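Local coordinates for protein archaeal actin homolog (Thermoplasma acidophilum, PDB 2FSJ) that polymerizes into bundles of helical filaments in a reaction that requires nucleoside triphosphate and works best with ATP, at residues 42-50 / 99-110. Sequence-based numbering, arbitrary orientation.
Sequences RIIFPSRWA and EAFPLIAAALWE
Trp49 and Phe45 lean on helix 101-110 from a broken strand of the mixed sheet in the actin-like N-terminal domain, a helix-on-sheet packing within the actin fold. The axes of strand 42-46 and the helix run antiparallel in sense but well askew, at 143°, with a closest approach of 9.6 Å. Towards the N-terminal end of segment 99-110 the Trp49 indole receives Pro102 over one face: Pro102 CG stands 3.6 Å from the centroid of the six-membered ring and 18° off its normal, which defines a CH-pi contact. The same indole is held at its edge, where Trp49 NE1 donates to Glu99 O at 2.8 Å in a somewhat bent bond, the oxygen slightly out of the ring plane and the carbonyl accepting in its own plane on a lone pair. Pro102 on the indole face and Glu99 O at its edge together probably limit rotation of the ring. With chi1 at 58°, Trp49 CG sits between its backbone N and carbonyl carbon, the setting that brings the indole over Pro102.

Leu103 lies between the two aromatics and divides its methyls: CD1 meets Ser47 CB at 3.7 Å, whereas CD2 lies against the Arg48 backbone and, obliquely, the Trp49 ring. Ser47, centre of an inverse gamma turn, directs its hydroxyl elsewhere, to Gly29 O and to Thr33, an ATP-binding residue, so this packing borders the nucleotide site.

Phe45 approaches the helix with its ring edge. Leu103 O lies in the ring plane, Ala107 N is close to it, and the Ala106 methyl stands 4.0 Å from Phe45 CZ; Tyr77 adds an edge-to-face partner from strand 74-77. Glu110 bends at chi2, and its carboxylate hydrogen-bonds Tyr77. Closer to the Glu110 backbone, Ile43 splits its branches, CG2 touching Glu110 CB at 4.0 Å and CD1 reaching Glu110 O at 3.9 Å.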
loop_
_atom_site.group_PDB
_atom_site.type_symbol
_atom_site.label_atom_id
_atom_site.label_comp_id
_atom_site.label_asym_id
_atom_site.label_seq_id
_atom_site.Cartn_x
_atom_site.Cartn_y
_atom_site.Cartn_z
ATOM N N ARG A 42 -12.267 -8.533 -3.197
ATOM C CA ARG A 42 -11.236 -7.541 -2.987
ATOM C C ARG A 42 -11.659 -6.221 -3.641
ATOM O O ARG A 42 -12.323 -6.225 -4.698
ATOM C CB ARG A 42 -9.928 -7.988 -3.610
ATOM C CG ARG A 42 -9.360 -9.285 -3.088
ATOM C CD ARG A 42 -8.112 -9.624 -3.774
ATOM N NE ARG A 42 -7.683 -10.973 -3.465
ATOM C CZ ARG A 42 -6.545 -11.533 -3.880
ATOM N NH1 ARG A 42 -5.674 -10.856 -4.562
ATOM N NH2 ARG A 42 -6.275 -12.805 -3.555
ATOM N N ILE A 43 -11.210 -5.104 -3.045
ATOM C CA ILE A 43 -11.383 -3.759 -3.580
ATOM C C ILE A 43 -10.015 -3.050 -3.537
ATOM O O ILE A 43 -9.258 -3.180 -2.560
ATOM C CB ILE A 43 -12.406 -2.990 -2.702
ATOM C CG1 ILE A 43 -13.811 -3.623 -2.774
ATOM C CG2 ILE A 43 -12.499 -1.515 -3.062
ATOM C CD1 ILE A 43 -14.362 -3.875 -1.420
ATOM N N ILE A 44 -9.700 -2.307 -4.570
ATOM C CA ILE A 44 -8.556 -1.424 -4.550
ATOM C C ILE A 44 -8.896 -0.125 -5.264
ATOM O O ILE A 44 -9.462 -0.155 -6.330
ATOM C CB ILE A 44 -7.291 -2.104 -5.173
ATOM C CG1 ILE A 44 -6.084 -1.203 -5.068
ATOM C CG2 ILE A 44 -7.537 -2.540 -6.699
ATOM C CD1 ILE A 44 -4.766 -1.887 -5.467
ATOM N N PHE A 45 -8.495 1.006 -4.700
ATOM C CA PHE A 45 -8.677 2.273 -5.365
ATOM C C PHE A 45 -7.582 3.218 -4.923
ATOM O O PHE A 45 -7.041 3.055 -3.841
ATOM C CB PHE A 45 -10.076 2.896 -5.090
ATOM C CG PHE A 45 -10.413 3.060 -3.587
ATOM C CD1 PHE A 45 -9.993 4.122 -2.872
ATOM C CD2 PHE A 45 -11.212 2.123 -2.968
ATOM C CE1 PHE A 45 -10.331 4.279 -1.544
ATOM C CE2 PHE A 45 -11.509 2.221 -1.632
ATOM C CZ PHE A 45 -11.064 3.307 -0.915
ATOM N N PRO A 46 -7.244 4.211 -5.750
ATOM C CA PRO A 46 -6.210 5.177 -5.397
ATOM C C PRO A 46 -6.451 5.908 -4.077
ATOM O O PRO A 46 -7.594 6.315 -3.802
ATOM C CB PRO A 46 -6.189 6.166 -6.607
ATOM C CG PRO A 46 -6.812 5.406 -7.754
ATOM C CD PRO A 46 -7.805 4.460 -7.089
ATOM N N SER A 47 -5.395 6.063 -3.276
ATOM C CA SER A 47 -5.449 6.772 -1.990
ATOM C C SER A 47 -5.470 8.288 -2.191
ATOM O O SER A 47 -4.556 8.985 -1.822
ATOM C CB SER A 47 -4.263 6.390 -1.074
ATOM O OG SER A 47 -4.405 5.066 -0.670
ATOM N N ARG A 48 -6.567 8.778 -2.738
ATOM C CA ARG A 48 -6.750 10.177 -3.127
ATOM C C ARG A 48 -8.164 10.598 -2.811
ATOM O O ARG A 48 -9.085 9.833 -3.064
ATOM C CB ARG A 48 -6.621 10.314 -4.638
ATOM C CG ARG A 48 -5.392 9.752 -5.209
ATOM C CD ARG A 48 -5.240 10.029 -6.723
ATOM N NE ARG A 48 -3.909 9.598 -7.144
ATOM C CZ ARG A 48 -3.361 9.852 -8.327
ATOM N NH1 ARG A 48 -4.011 10.548 -9.259
ATOM N NH2 ARG A 48 -2.139 9.386 -8.577
ATOM N N TRP A 49 -8.335 11.806 -2.289
ATOM C CA TRP A 49 -9.676 12.371 -2.118
ATOM C C TRP A 49 -9.637 13.872 -2.272
ATOM O O TRP A 49 -8.543 14.500 -2.164
ATOM C CB TRP A 49 -10.325 11.966 -0.798
ATOM C CG TRP A 49 -9.591 12.327 0.451
ATOM C CD1 TRP A 49 -8.602 11.604 1.064
ATOM C CD2 TRP A 49 -9.834 13.464 1.288
ATOM N NE1 TRP A 49 -8.211 12.232 2.222
ATOM C CE2 TRP A 49 -8.956 13.376 2.383
ATOM C CE3 TRP A 49 -10.716 14.562 1.219
ATOM C CZ2 TRP A 49 -8.914 14.346 3.401
ATOM C CZ3 TRP A 49 -10.686 15.510 2.216
ATOM C CH2 TRP A 49 -9.794 15.404 3.310
ATOM N N ALA A 50 -10.804 14.442 -2.557
ATOM C CA ALA A 50 -10.927 15.895 -2.748
ATOM C C ALA A 50 -12.266 16.360 -2.218
ATOM O O ALA A 50 -13.284 15.720 -2.448
ATOM C CB ALA A 50 -10.816 16.229 -4.187
ATOM N N GLU A 99 -5.695 12.544 6.824
ATOM C CA GLU A 99 -5.676 12.188 5.415
ATOM C C GLU A 99 -6.258 10.805 5.133
ATOM O O GLU A 99 -6.870 10.597 4.100
ATOM C CB GLU A 99 -4.264 12.279 4.877
ATOM C CG GLU A 99 -3.678 13.670 4.854
ATOM C CD GLU A 99 -2.921 14.056 6.128
ATOM O OE1 GLU A 99 -2.970 13.343 7.160
ATOM O OE2 GLU A 99 -2.269 15.121 6.099
ATOM N N ALA A 100 -6.111 9.887 6.070
ATOM C CA ALA A 100 -6.622 8.533 5.971
ATOM C C ALA A 100 -8.124 8.399 6.212
ATOM O O ALA A 100 -8.753 7.512 5.618
ATOM C CB ALA A 100 -5.855 7.592 6.970
ATOM N N PHE A 101 -8.706 9.241 7.056
ATOM C CA PHE A 101 -10.081 9.013 7.468
ATOM C C PHE A 101 -11.090 8.926 6.309
ATOM O O PHE A 101 -11.862 7.980 6.273
ATOM C CB PHE A 101 -10.566 9.988 8.581
ATOM C CG PHE A 101 -11.863 9.560 9.191
ATOM C CD1 PHE A 101 -12.028 8.275 9.634
ATOM C CD2 PHE A 101 -12.967 10.415 9.216
ATOM C CE1 PHE A 101 -13.232 7.841 10.123
ATOM C CE2 PHE A 101 -14.201 9.987 9.734
ATOM C CZ PHE A 101 -14.333 8.715 10.172
ATOM N N PRO A 102 -11.113 9.872 5.367
ATOM C CA PRO A 102 -12.053 9.719 4.236
ATOM C C PRO A 102 -11.832 8.423 3.443
ATOM O O PRO A 102 -12.770 7.870 2.882
ATOM C CB PRO A 102 -11.817 10.964 3.404
ATOM C CG PRO A 102 -11.340 11.975 4.393
ATOM C CD PRO A 102 -10.364 11.160 5.307
ATOM N N LEU A 103 -10.578 7.939 3.381
ATOM C CA LEU A 103 -10.267 6.715 2.645
ATOM C C LEU A 103 -10.790 5.475 3.365
ATOM O O LEU A 103 -11.236 4.503 2.729
ATOM C CB LEU A 103 -8.743 6.594 2.416
ATOM C CG LEU A 103 -8.128 7.748 1.592
ATOM C CD1 LEU A 103 -6.624 7.596 1.544
ATOM C CD2 LEU A 103 -8.715 7.850 0.186
ATOM N N ILE A 104 -10.724 5.499 4.700
ATOM C CA ILE A 104 -11.314 4.446 5.525
ATOM C C ILE A 104 -12.832 4.423 5.344
ATOM O O ILE A 104 -13.447 3.352 5.103
ATOM C CB ILE A 104 -10.921 4.649 7.005
ATOM C CG1 ILE A 104 -9.425 4.389 7.193
ATOM C CG2 ILE A 104 -11.687 3.674 7.867
ATOM C CD1 ILE A 104 -8.778 5.072 8.389
ATOM N N ALA A 105 -13.432 5.608 5.350
ATOM C CA ALA A 105 -14.890 5.697 5.117
ATOM C C ALA A 105 -15.239 5.157 3.733
ATOM O O ALA A 105 -16.199 4.441 3.592
ATOM C CB ALA A 105 -15.332 7.096 5.248
ATOM N N ALA A 106 -14.466 5.547 2.732
ATOM C CA ALA A 106 -14.690 5.108 1.369
ATOM C C ALA A 106 -14.517 3.591 1.237
ATOM O O ALA A 106 -15.303 2.931 0.554
ATOM C CB ALA A 106 -13.804 5.843 0.430
ATOM N N ALA A 107 -13.509 3.043 1.904
ATOM C CA ALA A 107 -13.296 1.587 1.939
ATOM C C ALA A 107 -14.500 0.825 2.454
ATOM O O ALA A 107 -14.914 -0.169 1.855
ATOM C CB ALA A 107 -12.072 1.216 2.786
ATOM N N LEU A 108 -15.037 1.287 3.571
ATOM C CA LEU A 108 -16.234 0.659 4.158
ATOM C C LEU A 108 -17.462 0.808 3.254
ATOM O O LEU A 108 -18.181 -0.158 3.035
ATOM C CB LEU A 108 -16.469 1.189 5.562
ATOM C CG LEU A 108 -15.282 1.057 6.516
ATOM C CD1 LEU A 108 -15.608 1.629 7.906
ATOM C CD2 LEU A 108 -14.910 -0.397 6.649
ATOM N N TRP A 109 -17.654 1.991 2.681
ATOM C CA TRP A 109 -18.682 2.213 1.673
ATOM C C TRP A 109 -18.552 1.266 0.451
ATOM O O TRP A 109 -19.529 0.620 0.019
ATOM C CB TRP A 109 -18.646 3.662 1.201
ATOM C CG TRP A 109 -19.848 3.985 0.374
ATOM C CD1 TRP A 109 -19.967 3.880 -0.979
ATOM C CD2 TRP A 109 -21.140 4.397 0.864
ATOM N NE1 TRP A 109 -21.252 4.188 -1.372
ATOM C CE2 TRP A 109 -21.991 4.533 -0.266
ATOM C CE3 TRP A 109 -21.654 4.710 2.133
ATOM C CZ2 TRP A 109 -23.314 4.939 -0.159
ATOM C CZ3 TRP A 109 -22.994 5.132 2.232
ATOM C CH2 TRP A 109 -23.794 5.233 1.102
ATOM N N GLU A 110 -17.353 1.187 -0.115
ATOM C CA GLU A 110 -17.131 0.296 -1.246
ATOM C C GLU A 110 -17.319 -1.194 -0.928
ATOM O O GLU A 110 -17.725 -1.967 -1.810
ATOM C CB GLU A 110 -15.776 0.504 -1.849
ATOM C CG GLU A 110 -15.613 1.813 -2.563
ATOM C CD GLU A 110 -16.154 1.853 -3.984
ATOM O OE1 GLU A 110 -16.467 0.783 -4.590
ATOM O OE2 GLU A 110 -16.265 2.984 -4.503
#